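Local coordinates for MmcQ/YjbR family DNA-binding protein (Pseudomonas syringae pv. tomato, PDB 3H9X) that probably binds DNA through a "double wing" motif, though its precise cellular role is unknown, at residues W39-P47 with R58-V66. Numbering follows the deposited sequence.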
ATOM      1  N   TRP A  39       7.313   2.940  -8.591  1.00 40.55           N
ATOM      2  CA  TRP A  39       6.757   2.536  -7.304  1.00 36.30           C
ATOM      3  C   TRP A  39       5.563   1.643  -7.538  1.00 36.45           C
ATOM      4  O   TRP A  39       4.736   1.943  -8.392  1.00 41.41           O
ATOM      5  CB  TRP A  39       6.277   3.758  -6.523  1.00 34.64           C
ATOM      6  CG  TRP A  39       7.340   4.737  -6.159  1.00 44.77           C
ATOM      7  CD1 TRP A  39       8.654   4.728  -6.562  1.00 47.81           C
ATOM      8  CD2 TRP A  39       7.191   5.867  -5.300  1.00 42.70           C
ATOM      9  NE1 TRP A  39       9.324   5.779  -6.000  1.00 40.81           N
ATOM     10  CE2 TRP A  39       8.451   6.498  -5.221  1.00 39.33           C
ATOM     11  CE3 TRP A  39       6.113   6.412  -4.583  1.00 41.81           C
ATOM     12  CZ2 TRP A  39       8.663   7.649  -4.456  1.00 40.44           C
ATOM     13  CZ3 TRP A  39       6.327   7.552  -3.823  1.00 33.25           C
ATOM     14  CH2 TRP A  39       7.591   8.157  -3.766  1.00 29.83           C
ATOM     15  N   TYR A  40       5.463   0.555  -6.780  1.00 30.34           N
ATOM     16  CA  TYR A  40       4.326  -0.344  -6.917  1.00 29.19           C
ATOM     17  C   TYR A  40       3.714  -0.615  -5.546  1.00 24.17           C
ATOM     18  O   TYR A  40       2.737  -1.335  -5.425  1.00 26.00           O
ATOM     19  CB  TYR A  40       4.765  -1.648  -7.618  1.00 34.72           C
ATOM     20  CG  TYR A  40       5.655  -2.573  -6.806  1.00 39.17           C
ATOM     21  CD1 TYR A  40       5.108  -3.443  -5.860  1.00 44.29           C
ATOM     22  CD2 TYR A  40       7.040  -2.582  -6.982  1.00 31.64           C
ATOM     23  CE1 TYR A  40       5.916  -4.302  -5.102  1.00 50.99           C
ATOM     24  CE2 TYR A  40       7.860  -3.439  -6.226  1.00 46.76           C
ATOM     25  CZ  TYR A  40       7.286  -4.296  -5.284  1.00 43.64           C
ATOM     26  OH  TYR A  40       8.067  -5.129  -4.507  1.00 46.45           O
ATOM     27  N   ALA A  41       4.297   0.009  -4.527  1.00 28.57           N
ATOM     28  CA  ALA A  41       3.869  -0.142  -3.144  1.00 31.83           C
ATOM     29  C   ALA A  41       4.407   1.005  -2.270  1.00 33.98           C
ATOM     30  O   ALA A  41       5.602   1.314  -2.303  1.00 20.54           O
ATOM     31  CB  ALA A  41       4.361  -1.478  -2.603  1.00 22.08           C
ATOM     32  N   LEU A  42       3.515   1.626  -1.496  1.00 38.04           N
ATOM     33  CA  LEU A  42       3.867   2.732  -0.601  1.00 38.58           C
ATOM     34  C   LEU A  42       3.420   2.396   0.826  1.00 43.44           C
ATOM     35  O   LEU A  42       2.225   2.401   1.140  1.00 50.11           O
ATOM     36  CB  LEU A  42       3.158   4.016  -1.038  1.00 38.09           C
ATOM     37  CG  LEU A  42       3.834   5.386  -0.882  1.00 37.03           C
ATOM     38  CD1 LEU A  42       2.739   6.440  -0.900  1.00 40.07           C
ATOM     39  CD2 LEU A  42       4.637   5.496   0.396  1.00 22.32           C
ATOM     40  N   LEU A  43       4.389   2.116   1.685  1.00 38.67           N
ATOM     41  CA  LEU A  43       4.124   1.779   3.070  1.00 33.35           C
ATOM     42  C   LEU A  43       4.209   3.055   3.886  1.00 33.94           C
ATOM     43  O   LEU A  43       5.181   3.790   3.768  1.00 34.18           O
ATOM     44  CB  LEU A  43       5.173   0.785   3.560  1.00 35.45           C
ATOM     45  CG  LEU A  43       5.129   0.383   5.023  1.00 25.90           C
ATOM     46  CD1 LEU A  43       3.880  -0.396   5.270  1.00 16.98           C
ATOM     47  CD2 LEU A  43       6.356  -0.421   5.372  1.00 21.63           C
HETATM   48  N   MSE A  44       3.192   3.320   4.702  1.00 40.06           N
HETATM   49  CA  MSE A  44       3.173   4.513   5.543  1.00 38.58           C
HETATM   50  C   MSE A  44       2.497   4.291   6.872  1.00 39.64           C
HETATM   51  O   MSE A  44       1.603   3.468   7.002  1.00 41.39           O
HETATM   52  CB  MSE A  44       2.426   5.648   4.863  1.00 40.25           C
HETATM   53  CG  MSE A  44       3.018   6.146   3.576  1.00 53.35           C
HETATM   54 SE   MSE A  44       1.851   7.507   2.779  1.00 70.45          SE
HETATM   55  CE  MSE A  44       0.623   6.341   1.855  1.00 63.52           C
ATOM     56  N   ASP A  45       2.925   5.071   7.852  1.00 41.38           N
ATOM     57  CA  ASP A  45       2.359   5.055   9.188  1.00 39.09           C
ATOM     58  C   ASP A  45       1.664   6.409   9.299  1.00 40.04           C
ATOM     59  O   ASP A  45       2.337   7.432   9.380  1.00 41.33           O
ATOM     60  CB  ASP A  45       3.472   4.968  10.221  1.00 42.60           C
ATOM     61  CG  ASP A  45       2.966   5.145  11.631  1.00 50.69           C
ATOM     62  OD1 ASP A  45       2.164   4.291  12.076  1.00 44.61           O
ATOM     63  OD2 ASP A  45       3.374   6.130  12.290  1.00 48.96           O
ATOM     64  N   ILE A  46       0.334   6.423   9.301  1.00 38.70           N
ATOM     65  CA  ILE A  46      -0.396   7.693   9.350  1.00 38.96           C
ATOM     66  C   ILE A  46      -1.484   7.792  10.413  1.00 39.40           C
ATOM     67  O   ILE A  46      -1.903   6.785  10.989  1.00 38.13           O
ATOM     68  CB  ILE A  46      -1.079   8.001   7.990  1.00 37.49           C
ATOM     69  CG1 ILE A  46      -2.104   6.907   7.670  1.00 39.17           C
ATOM     70  CG2 ILE A  46      -0.035   8.096   6.896  1.00 34.03           C
ATOM     71  CD1 ILE A  46      -3.028   7.227   6.516  1.00 43.78           C
ATOM     72  N   PRO A  47      -1.948   9.025  10.694  1.00 40.00           N
ATOM     73  CA  PRO A  47      -3.002   9.243  11.687  1.00 38.22           C
ATOM     74  C   PRO A  47      -4.311   8.653  11.137  1.00 42.94           C
ATOM     75  O   PRO A  47      -4.714   8.968  10.023  1.00 50.12           O
ATOM     76  CB  PRO A  47      -3.058  10.766  11.795  1.00 36.13           C
ATOM     77  CG  PRO A  47      -1.657  11.180  11.488  1.00 28.85           C
ATOM     78  CD  PRO A  47      -1.333  10.313  10.309  1.00 41.74           C
ATOM     79  N   ARG A  58      -2.910   5.981  15.411  1.00 39.70           N
ATOM     80  CA  ARG A  58      -2.194   5.909  14.139  1.00 36.53           C
ATOM     81  C   ARG A  58      -2.564   4.555  13.483  1.00 35.50           C
ATOM     82  O   ARG A  58      -3.110   3.652  14.143  1.00 24.09           O
ATOM     83  CB  ARG A  58      -0.669   5.924  14.345  1.00 38.37           C
ATOM     84  CG  ARG A  58      -0.091   6.767  15.490  1.00 33.10           C
ATOM     85  CD  ARG A  58       0.406   8.103  15.010  1.00 22.30           C
ATOM     86  NE  ARG A  58       1.106   7.975  13.744  1.00 28.31           N
ATOM     87  CZ  ARG A  58       1.546   9.012  13.032  1.00 39.74           C
ATOM     88  NH1 ARG A  58       1.362  10.257  13.463  1.00 37.33           N
ATOM     89  NH2 ARG A  58       2.172   8.815  11.881  1.00 40.91           N
ATOM     90  N   VAL A  59      -2.247   4.423  12.191  1.00 36.05           N
ATOM     91  CA  VAL A  59      -2.485   3.185  11.425  1.00 34.79           C
ATOM     92  C   VAL A  59      -1.358   2.950  10.389  1.00 37.42           C
ATOM     93  O   VAL A  59      -0.706   3.896   9.938  1.00 36.41           O
ATOM     94  CB  VAL A  59      -3.840   3.216  10.650  1.00 29.81           C
ATOM     95  CG1 VAL A  59      -5.009   3.164  11.621  1.00 34.89           C
ATOM     96  CG2 VAL A  59      -3.932   4.462   9.789  1.00 30.23           C
ATOM     97  N   ASP A  60      -1.108   1.695  10.035  1.00 35.85           N
ATOM     98  CA  ASP A  60      -0.102   1.399   9.023  1.00 39.83           C
ATOM     99  C   ASP A  60      -0.855   0.964   7.785  1.00 39.30           C
ATOM    100  O   ASP A  60      -1.645   0.024   7.838  1.00 37.68           O
ATOM    101  CB  ASP A  60       0.847   0.289   9.476  1.00 52.16           C
ATOM    102  CG  ASP A  60       2.098   0.830  10.150  1.00 63.38           C
ATOM    103  OD1 ASP A  60       2.074   2.008  10.585  1.00 62.43           O
ATOM    104  OD2 ASP A  60       3.095   0.071  10.247  1.00 58.07           O
ATOM    105  N   VAL A  61      -0.605   1.651   6.673  1.00 32.02           N
ATOM    106  CA  VAL A  61      -1.288   1.370   5.412  1.00 27.23           C
ATOM    107  C   VAL A  61      -0.301   1.216   4.251  1.00 29.40           C
ATOM    108  O   VAL A  61       0.831   1.674   4.328  1.00 26.42           O
ATOM    109  CB  VAL A  61      -2.325   2.520   5.088  1.00 24.31           C
ATOM    110  CG1 VAL A  61      -3.181   2.792   6.310  1.00 28.15           C
ATOM    111  CG2 VAL A  61      -1.604   3.814   4.670  1.00 11.56           C
ATOM    112  N   ILE A  62      -0.728   0.536   3.191  1.00 28.59           N
ATOM    113  CA  ILE A  62       0.106   0.398   2.009  1.00 30.82           C
ATOM    114  C   ILE A  62      -0.723   0.859   0.828  1.00 31.53           C
ATOM    115  O   ILE A  62      -1.927   0.591   0.749  1.00 25.27           O
ATOM    116  CB  ILE A  62       0.554  -1.037   1.714  1.00 23.53           C
ATOM    117  CG1 ILE A  62      -0.651  -1.962   1.724  1.00 30.21           C
ATOM    118  CG2 ILE A  62       1.651  -1.443   2.677  1.00 30.91           C
ATOM    119  CD1 ILE A  62      -0.377  -3.319   1.172  1.00 29.32           C
ATOM    120  N   ASP A  63      -0.074   1.576  -0.082  1.00 35.31           N
ATOM    121  CA  ASP A  63      -0.731   2.067  -1.279  1.00 34.25           C
ATOM    122  C   ASP A  63      -0.295   1.190  -2.423  1.00 29.29           C
ATOM    123  O   ASP A  63       0.894   0.911  -2.591  1.00 32.85           O
ATOM    124  CB  ASP A  63      -0.359   3.517  -1.521  1.00 37.15           C
ATOM    125  CG  ASP A  63      -1.281   4.465  -0.786  1.00 44.76           C
ATOM    126  OD1 ASP A  63      -1.763   4.112   0.316  1.00 48.88           O
ATOM    127  OD2 ASP A  63      -1.520   5.572  -1.295  1.00 50.16           O
ATOM    128  N   LEU A  64      -1.284   0.752  -3.193  1.00 22.25           N
ATOM    129  CA  LEU A  64      -1.085  -0.137  -4.327  1.00 31.35           C
ATOM    130  C   LEU A  64      -1.750   0.430  -5.567  1.00 30.30           C
ATOM    131  O   LEU A  64      -2.752   1.123  -5.469  1.00 33.98           O
ATOM    132  CB  LEU A  64      -1.671  -1.517  -3.990  1.00 31.51           C
ATOM    133  CG  LEU A  64      -0.766  -2.588  -3.358  1.00 41.33           C
ATOM    134  CD1 LEU A  64       0.188  -1.989  -2.348  1.00 30.51           C
ATOM    135  CD2 LEU A  64      -1.637  -3.656  -2.715  1.00 41.68           C
ATOM    136  N   LYS A  65      -1.198   0.143  -6.739  1.00 39.73           N
ATOM    137  CA  LYS A  65      -1.775   0.655  -7.982  1.00 41.26           C
ATOM    138  C   LYS A  65      -2.748  -0.356  -8.562  1.00 38.41           C
ATOM    139  O   LYS A  65      -2.490  -1.555  -8.566  1.00 36.67           O
ATOM    140  CB  LYS A  65      -0.663   0.940  -8.988  1.00 50.45           C
ATOM    141  CG  LYS A  65      -1.073   1.723 -10.224  1.00 56.39           C
ATOM    142  CD  LYS A  65       0.136   1.864 -11.155  1.00 61.77           C
ATOM    143  CE  LYS A  65       0.317   3.286 -11.674  1.00 63.58           C
ATOM    144  NZ  LYS A  65      -0.890   3.818 -12.369  1.00 64.12           N
ATOM    145  N   VAL A  66      -3.881   0.124  -9.044  1.00 39.31           N
ATOM    146  CA  VAL A  66      -4.862  -0.774  -9.618  1.00 35.37           C
ATOM    147  C   VAL A  66      -5.401  -0.167 -10.893  1.00 40.87           C
ATOM    148  O   VAL A  66      -5.063   0.966 -11.243  1.00 44.60           O
ATOM    149  CB  VAL A  66      -6.033  -1.036  -8.643  1.00 38.06           C
ATOM    150  CG1 VAL A  66      -5.494  -1.567  -7.313  1.00 43.08           C
ATOM    151  CG2 VAL A  66      -6.825   0.228  -8.410  1.00 35.22           C
TER
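Leu-43 and Ile-62 meet in the buried middle of this antiparallel pair, CD1 of Leu-43 lying 3.6 Å from CG2 of Ile-62. With chi1 at 176° CG of Leu-43 lies anti to the backbone N, and CD1 is the branch that meets Ile-62, whose side chain also touches Ile-109 of helix 102-115. The opposite face carries Leu-42, Met-44, Ile-46, Val-59, Val-61 and Asp-63. There CG1 of Ile-46 packs 3.7 Å from CG2 of Val-59, and the selenomethionine Met-44, bent at its last torsion, brings CE over the carboxylate of Asp-63, whose OD1 is hydrogen-bonded to Thr-93. Strands 39-47 and 58-65 are the two arms of a beta hairpin at the centre of the antiparallel sheet, flanked by strands 29-32 and 91-95. Paired backbone bonds join Leu-42 with Asp-63, Met-44 with Val-61 (N of Met-44 to O of Val-61, 2.9 Å) and Ile-46 with Val-59. Toward the hairpin's connection the contact becomes polar and more exposed. Arg-58 curls back so that NH2 reaches OD2 of Asp-45 at 3.0 Å, a salt bridge approached from above the carboxylate plane, while Pro-47 lies against one guanidinium face. Asp-60, beside Asp-45, turns OD2 to a salt bridge with Arg-3.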